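Local coordinates for protein Non-sulfated chondroitin lyase E66 (Autographa californica nucleopolyhedrovirus, PDB 3VSN) that cleaves non-sulfated chondroitin as a lyase of the viral envelope and is essential for oral infection, perhaps by digesting the chondroitin sulfate barrier of the host midgut, at residues A[243-251]-A[340-350]; A[226-237]-A[273-282]. All blocks are in the same frame, centred on the assembly; numbering follows the deposited sequence.

Contact 1. Residues A[243-251]-A[340-350]; sequences YIDHIDVRA and VGVTNRLAYYE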
loop_
_atom_site.group_PDB
_atom_site.type_symbol
_atom_site.label_atom_id
_atom_site.label_comp_id
_atom_site.label_asym_id
_atom_site.label_seq_id
_atom_site.Cartn_x
_atom_site.Cartn_y
_atom_site.Cartn_z
ATOM N N TYR A 243 -5.413 -5.103 -4.809
ATOM C CA TYR A 243 -6.564 -5.453 -3.987
ATOM C C TYR A 243 -7.618 -4.352 -3.942
ATOM O O TYR A 243 -7.328 -3.210 -3.586
ATOM C CB TYR A 243 -6.189 -5.900 -2.564
ATOM C CG TYR A 243 -7.354 -6.631 -1.951
ATOM C CD1 TYR A 243 -8.302 -5.958 -1.174
ATOM C CD2 TYR A 243 -7.563 -7.982 -2.224
ATOM C CE1 TYR A 243 -9.403 -6.625 -0.657
ATOM C CE2 TYR A 243 -8.656 -8.656 -1.707
ATOM C CZ TYR A 243 -9.571 -7.977 -0.930
ATOM O OH TYR A 243 -10.661 -8.651 -0.428
ATOM N N ILE A 244 -8.844 -4.724 -4.300
ATOM C CA ILE A 244 -9.970 -3.799 -4.328
ATOM C C ILE A 244 -10.958 -4.149 -3.215
ATOM O O ILE A 244 -11.356 -5.307 -3.068
ATOM C CB ILE A 244 -10.666 -3.806 -5.717
ATOM C CG1 ILE A 244 -9.670 -3.428 -6.833
ATOM C CG2 ILE A 244 -11.903 -2.909 -5.736
ATOM C CD1 ILE A 244 -9.007 -2.067 -6.693
ATOM N N ASP A 245 -11.327 -3.144 -2.423
ATOM C CA ASP A 245 -12.307 -3.302 -1.351
ATOM C C ASP A 245 -13.368 -2.207 -1.480
ATOM O O ASP A 245 -13.182 -1.254 -2.243
ATOM C CB ASP A 245 -11.610 -3.221 0.009
ATOM C CG ASP A 245 -12.322 -4.020 1.096
ATOM O OD1 ASP A 245 -13.451 -4.508 0.876
ATOM O OD2 ASP A 245 -11.737 -4.158 2.187
ATOM N N HIS A 246 -14.476 -2.346 -0.749
ATOM C CA HIS A 246 -15.584 -1.383 -0.806
ATOM C C HIS A 246 -16.071 -1.174 -2.218
ATOM O O HIS A 246 -16.348 -0.048 -2.643
ATOM C CB HIS A 246 -15.185 -0.064 -0.142
ATOM C CG HIS A 246 -15.085 -0.143 1.363
ATOM N ND1 HIS A 246 -15.078 0.952 2.145
ATOM C CD2 HIS A 246 -15.015 -1.241 2.224
ATOM C CE1 HIS A 246 -14.987 0.581 3.437
ATOM N NE2 HIS A 246 -14.949 -0.761 3.483
ATOM N N ILE A 247 -16.170 -2.289 -2.944
ATOM C CA ILE A 247 -16.621 -2.369 -4.342
ATOM C C ILE A 247 -15.603 -1.846 -5.362
ATOM O O ILE A 247 -15.284 -2.553 -6.316
ATOM C CB ILE A 247 -18.031 -1.762 -4.586
ATOM C CG1 ILE A 247 -19.038 -2.277 -3.546
ATOM C CG2 ILE A 247 -18.519 -2.104 -5.991
ATOM C CD1 ILE A 247 -20.277 -1.415 -3.399
ATOM N N ASP A 248 -15.084 -0.634 -5.158
ATOM C CA ASP A 248 -14.252 0.012 -6.183
ATOM C C ASP A 248 -13.068 0.840 -5.659
ATOM O O ASP A 248 -12.557 1.707 -6.370
ATOM C CB ASP A 248 -15.135 0.869 -7.105
ATOM C CG ASP A 248 -15.829 2.014 -6.368
ATOM O OD1 ASP A 248 -15.648 2.164 -5.142
ATOM O OD2 ASP A 248 -16.557 2.783 -7.026
ATOM N N VAL A 249 -12.634 0.570 -4.428
ATOM C CA VAL A 249 -11.527 1.323 -3.821
ATOM C C VAL A 249 -10.252 0.474 -3.781
ATOM O O VAL A 249 -10.284 -0.676 -3.336
ATOM C CB VAL A 249 -11.885 1.828 -2.394
ATOM C CG1 VAL A 249 -10.801 2.750 -1.846
ATOM C CG2 VAL A 249 -13.224 2.557 -2.396
ATOM N N ARG A 250 -9.137 1.034 -4.258
ATOM C CA ARG A 250 -7.819 0.425 -4.029
ATOM C C ARG A 250 -7.522 0.517 -2.531
ATOM O O ARG A 250 -7.353 1.614 -2.001
ATOM C CB ARG A 250 -6.721 1.139 -4.834
ATOM C CG ARG A 250 -6.909 1.120 -6.349
ATOM C CD ARG A 250 -5.841 1.959 -7.051
ATOM N NE ARG A 250 -6.205 2.233 -8.442
ATOM C CZ ARG A 250 -7.006 3.224 -8.835
ATOM N NH1 ARG A 250 -7.525 4.063 -7.948
ATOM N NH2 ARG A 250 -7.285 3.382 -10.125
ATOM N N ALA A 251 -7.474 -0.629 -1.850
ATOM C CA ALA A 251 -7.411 -0.652 -0.382
ATOM C C ALA A 251 -6.788 -1.937 0.159
ATOM O O ALA A 251 -7.404 -3.005 0.110
ATOM C CB ALA A 251 -8.802 -0.464 0.204
ATOM N N VAL A 340 -0.321 6.064 -8.430
ATOM C CA VAL A 340 -1.665 5.527 -8.641
ATOM C C VAL A 340 -2.312 6.326 -9.768
ATOM O O VAL A 340 -2.461 7.547 -9.669
ATOM C CB VAL A 340 -2.525 5.586 -7.358
ATOM C CG1 VAL A 340 -3.962 5.161 -7.641
ATOM C CG2 VAL A 340 -1.911 4.718 -6.263
ATOM N N GLY A 341 -2.669 5.631 -10.846
ATOM C CA GLY A 341 -3.317 6.247 -11.995
ATOM C C GLY A 341 -4.806 6.410 -11.762
ATOM O O GLY A 341 -5.288 6.311 -10.628
ATOM N N VAL A 342 -5.536 6.669 -12.840
ATOM C CA VAL A 342 -6.966 6.935 -12.757
ATOM C C VAL A 342 -7.686 6.148 -13.852
ATOM O O VAL A 342 -7.286 6.184 -15.021
ATOM C CB VAL A 342 -7.262 8.456 -12.892
ATOM C CG1 VAL A 342 -8.728 8.760 -12.625
ATOM C CG2 VAL A 342 -6.396 9.275 -11.943
ATOM N N THR A 343 -8.724 5.415 -13.465
ATOM C CA THR A 343 -9.625 4.777 -14.426
ATOM C C THR A 343 -11.064 5.048 -13.999
ATOM O O THR A 343 -11.366 5.072 -12.807
ATOM C CB THR A 343 -9.378 3.249 -14.573
ATOM O OG1 THR A 343 -10.412 2.668 -15.382
ATOM C CG2 THR A 343 -9.357 2.544 -13.206
ATOM N N ASN A 344 -11.947 5.262 -14.972
ATOM C CA ASN A 344 -13.378 5.414 -14.689
ATOM C C ASN A 344 -13.997 4.190 -13.991
ATOM O O ASN A 344 -15.075 4.291 -13.403
ATOM C CB ASN A 344 -14.147 5.733 -15.974
ATOM C CG ASN A 344 -13.873 4.732 -17.079
ATOM O OD1 ASN A 344 -13.109 5.010 -18.003
ATOM N ND2 ASN A 344 -14.473 3.554 -16.979
ATOM N N ARG A 345 -13.310 3.049 -14.053
ATOM C CA ARG A 345 -13.764 1.810 -13.400
ATOM C C ARG A 345 -13.590 1.785 -11.876
ATOM O O ARG A 345 -14.243 0.994 -11.190
ATOM C CB ARG A 345 -13.036 0.599 -13.985
ATOM C CG ARG A 345 -13.451 0.215 -15.396
ATOM C CD ARG A 345 -12.829 -1.120 -15.784
ATOM N NE ARG A 345 -11.370 -1.076 -15.704
ATOM C CZ ARG A 345 -10.573 -0.730 -16.709
ATOM N NH1 ARG A 345 -11.083 -0.402 -17.892
ATOM N NH2 ARG A 345 -9.259 -0.712 -16.532
ATOM N N LEU A 346 -12.697 2.622 -11.351
ATOM C CA LEU A 346 -12.376 2.588 -9.922
ATOM C C LEU A 346 -12.444 3.969 -9.285
ATOM O O LEU A 346 -12.193 4.978 -9.947
ATOM C CB LEU A 346 -10.991 1.964 -9.687
ATOM C CG LEU A 346 -10.778 0.494 -10.085
ATOM C CD1 LEU A 346 -9.297 0.136 -10.060
ATOM C CD2 LEU A 346 -11.575 -0.452 -9.190
ATOM N N ALA A 347 -12.785 4.002 -7.998
ATOM C CA ALA A 347 -12.813 5.247 -7.240
ATOM C C ALA A 347 -11.441 5.909 -7.264
ATOM O O ALA A 347 -10.417 5.229 -7.192
ATOM C CB ALA A 347 -13.243 4.987 -5.802
ATOM N N TYR A 348 -11.425 7.231 -7.385
ATOM C CA TYR A 348 -10.184 7.980 -7.213
ATOM C C TYR A 348 -10.016 8.395 -5.755
ATOM O O TYR A 348 -8.931 8.799 -5.340
ATOM C CB TYR A 348 -10.117 9.195 -8.151
ATOM C CG TYR A 348 -11.037 10.350 -7.798
ATOM C CD1 TYR A 348 -12.298 10.466 -8.383
ATOM C CD2 TYR A 348 -10.636 11.341 -6.896
ATOM C CE1 TYR A 348 -13.137 11.531 -8.076
ATOM C CE2 TYR A 348 -11.466 12.407 -6.581
ATOM C CZ TYR A 348 -12.714 12.494 -7.172
ATOM O OH TYR A 348 -13.533 13.552 -6.860
ATOM N N TYR A 349 -11.094 8.284 -4.980
ATOM C CA TYR A 349 -11.075 8.714 -3.587
ATOM C C TYR A 349 -12.202 8.088 -2.773
ATOM O O TYR A 349 -13.262 7.763 -3.311
ATOM C CB TYR A 349 -11.143 10.247 -3.499
ATOM C CG TYR A 349 -10.994 10.791 -2.094
ATOM C CD1 TYR A 349 -9.891 10.457 -1.310
ATOM C CD2 TYR A 349 -11.954 11.644 -1.550
ATOM C CE1 TYR A 349 -9.752 10.950 -0.023
ATOM C CE2 TYR A 349 -11.816 12.151 -0.265
ATOM C CZ TYR A 349 -10.715 11.803 0.490
ATOM O OH TYR A 349 -10.574 12.294 1.768
ATOM N N GLU A 350 -11.949 7.912 -1.478
ATOM C CA GLU A 350 -12.973 7.505 -0.524
ATOM C C GLU A 350 -12.823 8.355 0.732
ATOM O O GLU A 350 -11.727 8.473 1.277
ATOM C CB GLU A 350 -12.846 6.016 -0.181
ATOM C CG GLU A 350 -14.042 5.455 0.580
ATOM C CD GLU A 350 -13.785 4.076 1.160
ATOM O OE1 GLU A 350 -12.697 3.857 1.729
ATOM O OE2 GLU A 350 -14.676 3.210 1.058
HETATM O O HOH W 1 -9.384 3.778 -4.964
HETATM O O HOH W 2 -7.520 6.990 -9.030
HETATM O O HOH W 3 -9.347 5.463 -10.609
#
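The side chain of Arg250 runs into a pocket walled by residues 340-347, where both guanidinium faces are packed. Val340 CG1 sits 3.5 Å above one guanidinium face, offset toward its rim, while Leu346 CD1 covers the opposite face. With its chain extended from CG to NE, the arginine slides past Val340 and crosses Leu346 at about a right angle. NH1 makes a weak bond to Ala347 O, bent to 122° at the hydrogen, and NE is held by Ser325 O. Waters complete the bonding: one, in the guanidinium plane, accepts from NH2 and Thr343 N and donates to Leu346 O, and another joins Arg250 N to Ala347 O. Beside this pocket Ile244 CD1 meets Leu346 CD2 tip to tip at 3.9 Å. Residues 243-251 form a beta hairpin, whose Asp245 and Val249 are a hydrogen-bonded antiparallel pair, with residues 246-248 turning between them. It meets the second segment backbone to backbone where Ala347 N donates to Asp248 O at 2.8 Å, bringing Ala347 CB to 3.4 Å from Asp248 O. The Asp248 carboxylate itself turns to Arg411 and Ser409. At the exposed His246, a proton acceptor of the active site, the polar contact narrows to one short bond: ND1 donates to the syn lone pair of Glu350 OE2 at 2.5 Å. The carboxylate oxygen lies in the ring plane, yet the two planes stand 64° apart. Glu350, important for activity, has CG anti to its backbone N (chi1 -168°) and an extended chain beyond; it crosses Val249 and gives OE1 to Arg300, the transition-state stabiliser.

Contact 2. Residues A[226-237]-A[273-282]; sequences IAFPYVTQGNGL and VINTVGLTRA
Leu237 is the bump that the helix beginning at Thr276 receives, its two methyls divided between successive turns. CD2 settles on the backbone of Gly278, 3.6 Å from Gly278 C, where no side chain intervenes, and CD1 comes equally near Ala282 CB one turn later. CG lies anti to the Leu237 backbone N (chi1 -172°), which carries the branches out to that surface. The same shallow glycine hollow takes Tyr230 from another direction, with its OH 3.4 Å from Gly278 CA. Over the tyrosine ring stands Asn275, ND2 offset toward the rim on one face and the amide plane turned 84° from the ring. Asn275 is the N-cap of helix 276-284, since its OD1 accepts from Gly278 N; ND2 meanwhile donates in its amide plane to Phe228 O, at 3.0 Å and 156°. Its backbone N bonds to Ala227 O, and a water joins OD1 to Tyr230 OH. Phe228, which leaves the preceding helix with positive phi, lays one ring face under Leu279 CD2, at 4.0 Å from the ring plane, the two side chains crossing at about a right angle. Tyr254, the proton donor, packs against this phenylalanine too. Farther along, Ile226 CD1 fits against Ile274 CG1 at 3.7 Å, with Val273 CG2 alongside; from helix 262-269, Tyr265 touches Ile226 and Phe262 touches Ile274.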
loop_
_atom_site.group_PDB
_atom_site.type_symbol
_atom_site.label_atom_id
_atom_site.label_comp_id
_atom_site.label_asym_id
_atom_site.label_seq_id
_atom_site.Cartn_x
_atom_site.Cartn_y
_atom_site.Cartn_z
ATOM N N ILE A 226 -10.179 -17.483 1.950
ATOM C CA ILE A 226 -8.734 -17.283 1.743
ATOM C C ILE A 226 -8.218 -17.676 0.352
ATOM O O ILE A 226 -7.013 -17.581 0.089
ATOM C CB ILE A 226 -7.875 -18.010 2.814
ATOM C CG1 ILE A 226 -8.060 -19.533 2.725
ATOM C CG2 ILE A 226 -8.179 -17.471 4.209
ATOM C CD1 ILE A 226 -7.057 -20.341 3.523
ATOM N N ALA A 227 -9.110 -18.125 -0.528
ATOM C CA ALA A 227 -8.691 -18.581 -1.857
ATOM C C ALA A 227 -8.057 -17.442 -2.662
ATOM O O ALA A 227 -7.049 -17.640 -3.337
ATOM C CB ALA A 227 -9.859 -19.195 -2.612
ATOM N N PHE A 228 -8.642 -16.252 -2.540
ATOM C CA PHE A 228 -8.238 -15.059 -3.297
ATOM C C PHE A 228 -8.078 -15.320 -4.798
ATOM O O PHE A 228 -7.006 -15.084 -5.362
ATOM C CB PHE A 228 -6.990 -14.405 -2.684
ATOM C CG PHE A 228 -7.247 -13.762 -1.349
ATOM C CD1 PHE A 228 -7.968 -12.575 -1.264
ATOM C CD2 PHE A 228 -6.789 -14.351 -0.176
ATOM C CE1 PHE A 228 -8.220 -11.984 -0.035
ATOM C CE2 PHE A 228 -7.038 -13.764 1.055
ATOM C CZ PHE A 228 -7.753 -12.578 1.127
ATOM N N PRO A 229 -9.153 -15.806 -5.453
ATOM C CA PRO A 229 -9.080 -15.956 -6.905
ATOM C C PRO A 229 -9.029 -14.571 -7.542
ATOM O O PRO A 229 -9.476 -13.601 -6.929
ATOM C CB PRO A 229 -10.408 -16.639 -7.248
ATOM C CG PRO A 229 -11.348 -16.183 -6.177
ATOM C CD PRO A 229 -10.505 -16.099 -4.934
ATOM N N TYR A 230 -8.471 -14.469 -8.744
ATOM C CA TYR A 230 -8.544 -13.214 -9.484
ATOM C C TYR A 230 -10.004 -12.908 -9.809
ATOM O O TYR A 230 -10.760 -13.803 -10.194
ATOM C CB TYR A 230 -7.724 -13.277 -10.774
ATOM C CG TYR A 230 -6.245 -13.509 -10.575
ATOM C CD1 TYR A 230 -5.418 -12.502 -10.068
ATOM C CD2 TYR A 230 -5.665 -14.732 -10.911
ATOM C CE1 TYR A 230 -4.059 -12.713 -9.896
ATOM C CE2 TYR A 230 -4.307 -14.953 -10.741
ATOM C CZ TYR A 230 -3.510 -13.942 -10.235
ATOM O OH TYR A 230 -2.164 -14.158 -10.065
ATOM N N VAL A 231 -10.401 -11.653 -9.619
ATOM C CA VAL A 231 -11.741 -11.197 -9.993
ATOM C C VAL A 231 -11.612 -10.094 -11.042
ATOM O O VAL A 231 -10.558 -9.466 -11.150
ATOM C CB VAL A 231 -12.571 -10.719 -8.769
ATOM C CG1 VAL A 231 -12.747 -11.848 -7.759
ATOM C CG2 VAL A 231 -11.948 -9.498 -8.102
ATOM N N THR A 232 -12.664 -9.863 -11.824
ATOM C CA THR A 232 -12.612 -8.803 -12.840
ATOM C C THR A 232 -13.231 -7.487 -12.363
ATOM O O THR A 232 -12.889 -6.412 -12.863
ATOM C CB THR A 232 -13.208 -9.243 -14.193
ATOM O OG1 THR A 232 -14.423 -9.969 -13.974
ATOM C CG2 THR A 232 -12.216 -10.129 -14.942
ATOM N N GLN A 233 -14.128 -7.577 -11.387
ATOM C CA GLN A 233 -14.727 -6.393 -10.772
ATOM C C GLN A 233 -15.150 -6.696 -9.336
ATOM O O GLN A 233 -15.180 -7.860 -8.924
ATOM C CB GLN A 233 -15.909 -5.873 -11.611
ATOM C CG GLN A 233 -17.238 -6.595 -11.412
ATOM C CD GLN A 233 -17.165 -8.084 -11.697
ATOM O OE1 GLN A 233 -16.561 -8.516 -12.681
ATOM N NE2 GLN A 233 -17.785 -8.881 -10.831
ATOM N N GLY A 234 -15.465 -5.645 -8.584
ATOM C CA GLY A 234 -15.921 -5.779 -7.203
ATOM C C GLY A 234 -14.795 -6.101 -6.238
ATOM O O GLY A 234 -13.615 -5.989 -6.581
ATOM N N ASN A 235 -15.169 -6.512 -5.030
ATOM C CA ASN A 235 -14.205 -6.825 -3.980
ATOM C C ASN A 235 -13.315 -8.009 -4.323
ATOM O O ASN A 235 -13.779 -9.019 -4.847
ATOM C CB ASN A 235 -14.923 -7.084 -2.651
ATOM C CG ASN A 235 -15.615 -5.848 -2.110
ATOM O OD1 ASN A 235 -15.238 -4.717 -2.420
ATOM N ND2 ASN A 235 -16.634 -6.060 -1.285
ATOM N N GLY A 236 -12.026 -7.875 -4.029
ATOM C CA GLY A 236 -11.103 -8.982 -4.188
ATOM C C GLY A 236 -9.834 -8.612 -4.920
ATOM O O GLY A 236 -9.568 -7.437 -5.194
ATOM N N LEU A 237 -9.040 -9.632 -5.218
ATOM C CA LEU A 237 -7.798 -9.454 -5.950
ATOM C C LEU A 237 -8.110 -9.319 -7.431
ATOM O O LEU A 237 -8.517 -10.286 -8.074
ATOM C CB LEU A 237 -6.877 -10.650 -5.705
ATOM C CG LEU A 237 -5.447 -10.570 -6.227
ATOM C CD1 LEU A 237 -4.657 -9.515 -5.464
ATOM C CD2 LEU A 237 -4.791 -11.933 -6.103
ATOM N N VAL A 273 -4.421 -24.002 -1.181
ATOM C CA VAL A 273 -5.557 -23.259 -0.599
ATOM C C VAL A 273 -5.562 -21.731 -0.788
ATOM O O VAL A 273 -6.619 -21.105 -0.748
ATOM C CB VAL A 273 -5.804 -23.616 0.892
ATOM C CG1 VAL A 273 -6.132 -25.098 1.039
ATOM C CG2 VAL A 273 -4.618 -23.230 1.767
ATOM N N ILE A 274 -4.389 -21.137 -0.988
ATOM C CA ILE A 274 -4.292 -19.684 -1.170
ATOM C C ILE A 274 -3.608 -19.335 -2.493
ATOM O O ILE A 274 -2.622 -19.959 -2.865
ATOM C CB ILE A 274 -3.541 -19.016 0.004
ATOM C CG1 ILE A 274 -4.288 -19.248 1.323
ATOM C CG2 ILE A 274 -3.376 -17.522 -0.243
ATOM C CD1 ILE A 274 -3.538 -18.809 2.561
ATOM N N ASN A 275 -4.143 -18.339 -3.199
ATOM C CA ASN A 275 -3.508 -17.817 -4.409
ATOM C C ASN A 275 -2.237 -17.029 -4.052
ATOM O O ASN A 275 -2.214 -15.797 -4.102
ATOM C CB ASN A 275 -4.508 -16.959 -5.200
ATOM C CG ASN A 275 -3.958 -16.466 -6.531
ATOM O OD1 ASN A 275 -2.885 -16.870 -6.970
ATOM N ND2 ASN A 275 -4.703 -15.576 -7.175
ATOM N N THR A 276 -1.186 -17.769 -3.699
ATOM C CA THR A 276 0.074 -17.195 -3.214
ATOM C C THR A 276 0.762 -16.304 -4.248
ATOM O O THR A 276 1.287 -15.245 -3.897
ATOM C CB THR A 276 1.035 -18.300 -2.705
ATOM O OG1 THR A 276 0.445 -18.945 -1.571
ATOM C CG2 THR A 276 2.388 -17.723 -2.280
ATOM N N VAL A 277 0.752 -16.727 -5.512
ATOM C CA VAL A 277 1.354 -15.935 -6.588
ATOM C C VAL A 277 0.636 -14.585 -6.721
ATOM O O VAL A 277 1.284 -13.534 -6.745
ATOM C CB VAL A 277 1.369 -16.698 -7.933
ATOM C CG1 VAL A 277 1.832 -15.789 -9.067
ATOM C CG2 VAL A 277 2.274 -17.920 -7.838
ATOM N N GLY A 278 -0.693 -14.627 -6.782
ATOM C CA GLY A 278 -1.518 -13.425 -6.845
ATOM C C GLY A 278 -1.267 -12.455 -5.700
ATOM O O GLY A 278 -1.121 -11.249 -5.915
ATOM N N LEU A 279 -1.200 -12.987 -4.482
ATOM C CA LEU A 279 -0.997 -12.164 -3.290
ATOM C C LEU A 279 0.407 -11.580 -3.202
ATOM O O LEU A 279 0.566 -10.404 -2.871
ATOM C CB LEU A 279 -1.339 -12.950 -2.016
ATOM C CG LEU A 279 -2.826 -13.286 -1.825
ATOM C CD1 LEU A 279 -3.028 -14.150 -0.593
ATOM C CD2 LEU A 279 -3.676 -12.026 -1.730
ATOM N N THR A 280 1.417 -12.393 -3.508
ATOM C CA THR A 280 2.808 -11.933 -3.517
ATOM C C THR A 280 2.989 -10.792 -4.518
ATOM O O THR A 280 3.586 -9.769 -4.193
ATOM C CB THR A 280 3.791 -13.084 -3.813
ATOM O OG1 THR A 280 3.646 -14.089 -2.804
ATOM C CG2 THR A 280 5.240 -12.594 -3.808
ATOM N N ARG A 281 2.452 -10.973 -5.722
ATOM C CA ARG A 281 2.459 -9.926 -6.743
ATOM C C ARG A 281 1.713 -8.663 -6.294
ATOM O O ARG A 281 2.155 -7.551 -6.574
ATOM C CB ARG A 281 1.891 -10.453 -8.066
ATOM C CG ARG A 281 2.808 -11.436 -8.800
ATOM C CD ARG A 281 4.002 -10.755 -9.467
ATOM N NE ARG A 281 3.554 -9.686 -10.355
ATOM C CZ ARG A 281 3.730 -8.386 -10.135
ATOM N NH1 ARG A 281 3.250 -7.507 -11.007
ATOM N NH2 ARG A 281 4.384 -7.956 -9.058
ATOM N N ALA A 282 0.594 -8.842 -5.594
ATOM C CA ALA A 282 -0.167 -7.714 -5.042
ATOM C C ALA A 282 0.660 -6.881 -4.064
ATOM O O ALA A 282 0.568 -5.652 -4.054
ATOM C CB ALA A 282 -1.440 -8.204 -4.370
HETATM O O HOH W 4 -1.892 -17.173 -9.755
#

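Overall arrangement
Along the chain the segments alternate: 226-237, 243-251, 273-282, then 340-350, so the two contacts cross in sequence while their centres lie 16 Å apart. They share one small mixed sheet, in which strand 236-238 of contact 2 neighbours strand 243-245 of contact 1, joined by a backbone hydrogen bond from Gly236 N to Ile244 O. Asn235 OD1 also bonds Ile247 N, tying the two turns together. Both contacts engage this sheet: contact 2 sets it on helix 276-284, whereas contact 1 fastens it to residues 340-350. Tyr254, beside Phe228, and His246, in contact 1, are consistent with the sheet lying beside the active site, near where helical and beta parts meet.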